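Local coordinates for protein methionine gamma-lyase (Trichomonas vaginalis, PDB 1PFF) that belongs to the Cys/Met metabolism family of PLP-dependent enzymes and assembles as four chains, at residues Gly5-Ala17 / Asn121-Asp133. Residues are numbered along the deposited sequence; the frame is centred on the assembly and turned at random.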
ATOM      1  N   GLY A   5      15.174  10.507   9.678  1.00 17.01           N
ATOM      2  CA  GLY A   5      15.272  11.281  10.906  1.00 16.87           C
ATOM      3  C   GLY A   5      15.103  10.476  12.189  1.00 17.05           C
ATOM      4  O   GLY A   5      15.820  10.704  13.174  1.00 17.01           O
ATOM      5  N   LYS A   6      14.153   9.540  12.191  1.00 17.09           N
ATOM      6  CA  LYS A   6      13.888   8.717  13.377  1.00 17.08           C
ATOM      7  C   LYS A   6      15.029   7.744  13.675  1.00 16.20           C
ATOM      8  O   LYS A   6      15.442   7.581  14.825  1.00 15.85           O
ATOM      9  CB  LYS A   6      12.554   7.973  13.248  1.00 17.48           C
ATOM     10  CG  LYS A   6      11.341   8.873  13.518  1.00 21.17           C
ATOM     11  CD  LYS A   6      10.020   8.102  13.579  1.00 24.77           C
ATOM     12  CE  LYS A   6       8.834   9.028  13.278  1.00 27.33           C
ATOM     13  NZ  LYS A   6       7.673   8.795  14.197  1.00 30.77           N
ATOM     14  N   ILE A   7      15.544   7.103  12.635  1.00 15.69           N
ATOM     15  CA  ILE A   7      16.657   6.175  12.802  1.00 15.69           C
ATOM     16  C   ILE A   7      17.933   6.919  13.227  1.00 15.42           C
ATOM     17  O   ILE A   7      18.698   6.432  14.057  1.00 15.28           O
ATOM     18  CB  ILE A   7      16.874   5.350  11.500  1.00 15.76           C
ATOM     19  CG1 ILE A   7      15.610   4.537  11.151  1.00 15.89           C
ATOM     20  CG2 ILE A   7      18.107   4.466  11.612  1.00 15.80           C
ATOM     21  CD1 ILE A   7      15.114   3.570  12.235  1.00 15.94           C
ATOM     22  N   ALA A   8      18.151   8.101  12.660  1.00 15.44           N
ATOM     23  CA  ALA A   8      19.293   8.931  13.048  1.00 15.35           C
ATOM     24  C   ALA A   8      19.258   9.284  14.539  1.00 15.42           C
ATOM     25  O   ALA A   8      20.284   9.233  15.211  1.00 15.32           O
ATOM     26  CB  ALA A   8      19.371  10.180  12.186  1.00 15.21           C
ATOM     27  N   LYS A   9      18.076   9.613  15.061  1.00 15.30           N
ATOM     28  CA  LYS A   9      17.919   9.868  16.486  1.00 15.25           C
ATOM     29  C   LYS A   9      18.208   8.612  17.323  1.00 14.91           C
ATOM     30  O   LYS A   9      18.829   8.695  18.387  1.00 14.66           O
ATOM     31  CB  LYS A   9      16.516  10.414  16.802  1.00 15.68           C
ATOM     32  CG  LYS A   9      16.275  11.850  16.326  1.00 18.15           C
ATOM     33  CD  LYS A   9      14.900  12.360  16.799  1.00 21.75           C
ATOM     34  CE  LYS A   9      14.588  13.753  16.255  1.00 25.54           C
ATOM     35  NZ  LYS A   9      13.806  14.563  17.254  1.00 28.06           N
ATOM     36  N   LEU A  10      17.763   7.456  16.836  1.00 14.18           N
ATOM     37  CA  LEU A  10      17.990   6.189  17.534  1.00 14.24           C
ATOM     38  C   LEU A  10      19.471   5.827  17.619  1.00 13.94           C
ATOM     39  O   LEU A  10      19.905   5.268  18.615  1.00 14.32           O
ATOM     40  CB  LEU A  10      17.224   5.056  16.851  1.00 14.17           C
ATOM     41  CG  LEU A  10      15.739   5.002  17.186  1.00 14.81           C
ATOM     42  CD1 LEU A  10      15.008   4.201  16.137  1.00 15.04           C
ATOM     43  CD2 LEU A  10      15.532   4.396  18.575  1.00 16.58           C
ATOM     44  N   GLU A  11      20.244   6.181  16.591  1.00 13.20           N
ATOM     45  CA  GLU A  11      21.675   5.852  16.558  1.00 13.31           C
ATOM     46  C   GLU A  11      22.587   7.003  16.965  1.00 13.28           C
ATOM     47  O   GLU A  11      23.817   6.848  16.961  1.00 13.02           O
ATOM     48  CB  GLU A  11      22.096   5.310  15.174  1.00 12.96           C
ATOM     49  CG  GLU A  11      21.565   3.916  14.861  1.00 12.42           C
ATOM     50  CD  GLU A  11      22.330   2.787  15.560  1.00 11.33           C
ATOM     51  OE1 GLU A  11      22.214   1.638  15.104  1.00 12.03           O
ATOM     52  OE2 GLU A  11      23.048   3.021  16.559  1.00 12.09           O
ATOM     53  N   HIS A  12      21.979   8.132  17.344  1.00 12.75           N
ATOM     54  CA  HIS A  12      22.696   9.380  17.658  1.00 13.03           C
ATOM     55  C   HIS A  12      23.561   9.856  16.488  1.00 13.05           C
ATOM     56  O   HIS A  12      24.642  10.422  16.684  1.00 12.44           O
ATOM     57  CB  HIS A  12      23.534   9.268  18.941  1.00 13.06           C
ATOM     58  CG  HIS A  12      22.863   8.492  20.032  1.00 13.87           C
ATOM     59  ND1 HIS A  12      23.484   7.457  20.694  1.00 14.96           N
ATOM     60  CD2 HIS A  12      21.622   8.594  20.568  1.00 14.28           C
ATOM     61  CE1 HIS A  12      22.661   6.963  21.603  1.00 14.75           C
ATOM     62  NE2 HIS A  12      21.521   7.627  21.538  1.00 13.78           N
ATOM     63  N   ALA A  13      23.050   9.641  15.281  1.00 13.02           N
ATOM     64  CA  ALA A  13      23.728  10.041  14.050  1.00 13.60           C
ATOM     65  C   ALA A  13      23.284  11.437  13.614  1.00 14.15           C
ATOM     66  O   ALA A  13      22.197  11.895  13.978  1.00 13.93           O
ATOM     67  CB  ALA A  13      23.419   9.046  12.969  1.00 13.57           C
ATOM     68  N   GLU A  14      24.121  12.101  12.816  1.00 14.46           N
ATOM     69  CA  GLU A  14      23.740  13.357  12.168  1.00 14.75           C
ATOM     70  C   GLU A  14      22.701  13.118  11.078  1.00 14.89           C
ATOM     71  O   GLU A  14      21.789  13.923  10.881  1.00 14.84           O
ATOM     72  CB  GLU A  14      24.964  14.030  11.537  1.00 14.81           C
ATOM     73  CG  GLU A  14      26.017  14.469  12.534  1.00 16.36           C
ATOM     74  CD  GLU A  14      27.162  15.244  11.906  1.00 19.75           C
ATOM     75  OE1 GLU A  14      27.061  15.694  10.728  1.00 19.50           O
ATOM     76  OE2 GLU A  14      28.173  15.417  12.618  1.00 21.13           O
ATOM     77  N   ALA A  15      22.842  12.006  10.365  1.00 14.58           N
ATOM     78  CA  ALA A  15      21.989  11.737   9.205  1.00 14.42           C
ATOM     79  C   ALA A  15      21.841  10.241   8.935  1.00 14.28           C
ATOM     80  O   ALA A  15      22.616   9.414   9.429  1.00 13.50           O
ATOM     81  CB  ALA A  15      22.541  12.463   7.952  1.00 14.52           C
ATOM     82  N   CYS A  16      20.841   9.902   8.134  1.00 14.18           N
ATOM     83  CA  CYS A  16      20.621   8.519   7.760  1.00 14.85           C
ATOM     84  C   CYS A  16      20.113   8.436   6.324  1.00 14.48           C
ATOM     85  O   CYS A  16      19.442   9.351   5.839  1.00 13.99           O
ATOM     86  CB  CYS A  16      19.648   7.872   8.743  1.00 15.18           C
ATOM     87  SG  CYS A  16      18.919   6.325   8.204  1.00 19.80           S
ATOM     88  N   ALA A  17      20.492   7.355   5.646  1.00 14.12           N
ATOM     89  CA  ALA A  17      20.036   7.054   4.293  1.00 14.27           C
ATOM     90  C   ALA A  17      19.377   5.682   4.318  1.00 13.88           C
ATOM     91  O   ALA A  17      20.000   4.700   4.717  1.00 13.78           O
ATOM     92  CB  ALA A  17      21.212   7.061   3.315  1.00 13.82           C
ATOM     93  N   ASN A 121      25.122  -3.225  12.572  1.00 11.08           N
ATOM     94  CA  ASN A 121      24.467  -3.250  13.885  1.00 11.37           C
ATOM     95  C   ASN A 121      23.083  -3.905  13.818  1.00 11.61           C
ATOM     96  O   ASN A 121      22.237  -3.687  14.689  1.00 11.89           O
ATOM     97  CB  ASN A 121      24.340  -1.814  14.412  1.00 10.78           C
ATOM     98  CG  ASN A 121      24.077  -1.740  15.907  1.00 12.32           C
ATOM     99  OD1 ASN A 121      24.650  -2.499  16.709  1.00 11.23           O
ATOM    100  ND2 ASN A 121      23.228  -0.786  16.296  1.00  9.63           N
ATOM    101  N   THR A 122      22.865  -4.722  12.795  1.00 11.85           N
ATOM    102  CA  THR A 122      21.565  -5.353  12.575  1.00 12.19           C
ATOM    103  C   THR A 122      21.075  -6.132  13.799  1.00 13.04           C
ATOM    104  O   THR A 122      19.975  -5.909  14.281  1.00 13.36           O
ATOM    105  CB  THR A 122      21.628  -6.278  11.354  1.00 11.90           C
ATOM    106  OG1 THR A 122      21.845  -5.495  10.165  1.00 11.86           O
ATOM    107  CG2 THR A 122      20.292  -6.970  11.124  1.00 11.25           C
ATOM    108  N   PHE A 123      21.893  -7.050  14.299  1.00 14.00           N
ATOM    109  CA  PHE A 123      21.397  -7.985  15.296  1.00 14.86           C
ATOM    110  C   PHE A 123      21.269  -7.409  16.707  1.00 14.61           C
ATOM    111  O   PHE A 123      20.323  -7.747  17.431  1.00 14.67           O
ATOM    112  CB  PHE A 123      22.148  -9.310  15.212  1.00 16.26           C
ATOM    113  CG  PHE A 123      21.679 -10.168  14.059  1.00 18.97           C
ATOM    114  CD1 PHE A 123      20.477 -10.862  14.139  1.00 23.22           C
ATOM    115  CD2 PHE A 123      22.394 -10.217  12.880  1.00 22.56           C
ATOM    116  CE1 PHE A 123      20.022 -11.638  13.070  1.00 25.22           C
ATOM    117  CE2 PHE A 123      21.955 -10.988  11.807  1.00 24.67           C
ATOM    118  CZ  PHE A 123      20.767 -11.700  11.903  1.00 25.31           C
ATOM    119  N   ALA A 124      22.174  -6.500  17.067  1.00 13.08           N
ATOM    120  CA  ALA A 124      22.029  -5.733  18.311  1.00 13.06           C
ATOM    121  C   ALA A 124      20.871  -4.723  18.228  1.00 12.67           C
ATOM    122  O   ALA A 124      20.069  -4.611  19.175  1.00 13.12           O
ATOM    123  CB  ALA A 124      23.349  -5.018  18.673  1.00 12.81           C
ATOM    124  N   SER A 125      20.794  -3.996  17.104  1.00 11.71           N
ATOM    125  CA  SER A 125      19.801  -2.925  16.879  1.00 11.40           C
ATOM    126  C   SER A 125      20.187  -1.655  17.655  1.00 11.27           C
ATOM    127  O   SER A 125      20.961  -1.736  18.615  1.00 11.38           O
ATOM    128  CB  SER A 125      18.383  -3.381  17.270  1.00 11.46           C
ATOM    129  OG  SER A 125      18.077  -2.959  18.588  1.00 11.63           O
ATOM    130  N   PRO A 126      19.646  -0.496  17.260  1.00 11.18           N
ATOM    131  CA  PRO A 126      19.941   0.779  17.937  1.00 10.83           C
ATOM    132  C   PRO A 126      19.464   0.775  19.393  1.00 10.77           C
ATOM    133  O   PRO A 126      19.945   1.585  20.182  1.00 10.64           O
ATOM    134  CB  PRO A 126      19.133   1.804  17.132  1.00 10.76           C
ATOM    135  CG  PRO A 126      18.882   1.130  15.804  1.00 11.71           C
ATOM    136  CD  PRO A 126      18.677  -0.314  16.159  1.00 10.98           C
ATOM    137  N   ILE A 127      18.555  -0.139  19.736  1.00 10.05           N
ATOM    138  CA  ILE A 127      18.083  -0.301  21.119  1.00  9.81           C
ATOM    139  C   ILE A 127      19.184  -0.810  22.066  1.00  9.89           C
ATOM    140  O   ILE A 127      19.229  -0.411  23.228  1.00 10.33           O
ATOM    141  CB  ILE A 127      16.817  -1.231  21.184  1.00  9.54           C
ATOM    142  CG1 ILE A 127      15.694  -0.727  20.269  1.00 10.04           C
ATOM    143  CG2 ILE A 127      16.291  -1.385  22.630  1.00  9.28           C
ATOM    144  CD1 ILE A 127      15.288   0.755  20.494  1.00 10.44           C
ATOM    145  N   LEU A 128      20.088  -1.655  21.567  1.00  9.44           N
ATOM    146  CA  LEU A 128      21.046  -2.326  22.447  1.00  9.69           C
ATOM    147  C   LEU A 128      22.480  -1.818  22.350  1.00  9.92           C
ATOM    148  O   LEU A 128      23.204  -1.824  23.344  1.00  9.41           O
ATOM    149  CB  LEU A 128      21.010  -3.833  22.213  1.00  9.26           C
ATOM    150  CG  LEU A 128      19.659  -4.527  22.422  1.00  9.11           C
ATOM    151  CD1 LEU A 128      19.829  -6.048  22.296  1.00 10.13           C
ATOM    152  CD2 LEU A 128      18.984  -4.137  23.738  1.00  7.68           C
ATOM    153  N   THR A 129      22.880  -1.401  21.150  1.00 10.07           N
ATOM    154  CA  THR A 129      24.227  -0.885  20.896  1.00 10.58           C
ATOM    155  C   THR A 129      24.156   0.339  19.995  1.00 10.55           C
ATOM    156  O   THR A 129      23.407   0.358  19.019  1.00  9.78           O
ATOM    157  CB  THR A 129      25.095  -1.991  20.230  1.00 10.88           C
ATOM    158  OG1 THR A 129      25.235  -3.083  21.149  1.00 10.75           O
ATOM    159  CG2 THR A 129      26.555  -1.524  19.998  1.00 10.24           C
ATOM    160  N   ASN A 130      24.952   1.357  20.324  1.00 10.94           N
ATOM    161  CA  ASN A 130      25.102   2.515  19.447  1.00 11.28           C
ATOM    162  C   ASN A 130      26.562   2.688  19.055  1.00 11.36           C
ATOM    163  O   ASN A 130      27.286   3.439  19.706  1.00 11.22           O
ATOM    164  CB  ASN A 130      24.554   3.772  20.132  1.00 11.72           C
ATOM    165  CG  ASN A 130      23.093   3.619  20.528  1.00 12.77           C
ATOM    166  OD1 ASN A 130      22.735   3.711  21.714  1.00 12.36           O
ATOM    167  ND2 ASN A 130      22.248   3.352  19.541  1.00 12.18           N
ATOM    168  N   PRO A 131      27.005   1.986  18.006  1.00 11.07           N
ATOM    169  CA  PRO A 131      28.430   1.977  17.646  1.00 11.33           C
ATOM    170  C   PRO A 131      29.006   3.368  17.389  1.00 11.40           C
ATOM    171  O   PRO A 131      30.197   3.577  17.652  1.00 10.78           O
ATOM    172  CB  PRO A 131      28.478   1.109  16.371  1.00 10.91           C
ATOM    173  CG  PRO A 131      27.237   0.234  16.472  1.00 11.08           C
ATOM    174  CD  PRO A 131      26.197   1.156  17.086  1.00 11.17           C
ATOM    175  N   LEU A 132      28.183   4.302  16.909  1.00 11.62           N
ATOM    176  CA  LEU A 132      28.648   5.671  16.645  1.00 12.30           C
ATOM    177  C   LEU A 132      29.173   6.351  17.915  1.00 12.78           C
ATOM    178  O   LEU A 132      30.127   7.122  17.856  1.00 12.88           O
ATOM    179  CB  LEU A 132      27.554   6.528  15.988  1.00 12.27           C
ATOM    180  CG  LEU A 132      27.024   6.081  14.617  1.00 12.69           C
ATOM    181  CD1 LEU A 132      26.001   7.100  14.130  1.00 13.24           C
ATOM    182  CD2 LEU A 132      28.135   5.901  13.580  1.00 12.65           C
ATOM    183  N   ASP A 133      28.556   6.027  19.055  1.00 13.86           N
ATOM    184  CA  ASP A 133      28.950   6.545  20.371  1.00 14.05           C
ATOM    185  C   ASP A 133      30.378   6.137  20.710  1.00 14.31           C
ATOM    186  O   ASP A 133      31.069   6.823  21.473  1.00 13.65           O
ATOM    187  CB  ASP A 133      28.039   5.978  21.463  1.00 14.73           C
ATOM    188  CG  ASP A 133      26.634   6.550  21.429  1.00 16.17           C
ATOM    189  OD1 ASP A 133      26.056   6.730  20.340  1.00 17.13           O
ATOM    190  OD2 ASP A 133      26.016   6.841  22.468  1.00 19.45           O
TER
HETATM  191  O   HOH W   1      18.722   4.603  20.954  1.00 32.76           O
HETATM  192  O   HOH W   2      25.246   4.521  16.876  1.00 15.44           O
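The C-terminal end of helix 2-11, closed by a Schellman motif with His12 at positive phi, meets the segment that leaves strand 116-120 of the large mixed sheet. Glu11 reaches into it because its chain bends at chi2 (-78°), bringing CG and the carboxylate against CB and CG of Pro126, the two side chains crossing at about a right angle. Its OE1 accepts from Asn121 ND2 at 2.9 Å through the syn lone pair and is also hydrogen-bonded to His141 NE2 of strand 138-142. OE2 takes a nearly straight bond of 3.1 Å from Asn130 ND2, which comes from above the carboxylate plane, and a water links OE2 to Glu11 O and Leu132 N. Asparagine suits both places because an amide NH2 has two hydrogens: one serves Glu11, the other a carbonyl within 121-133, Thr129 O for Asn121 and Pro126 O for Asn130. Nearer the surface, His12 ND1 donates in its ring plane to the syn lone pair of Asp133 OD1 at 2.7 Å. Apolar contacts flank the polar bonds: Leu10 CB meets Pro126 CB at 3.8 Å, and Ala13, being small, admits Leu132 CD1 against its CB. With its buried carboxylate held by several donors, Glu11 is probably ionised, tying the helix end to both 121-133 and the sheet.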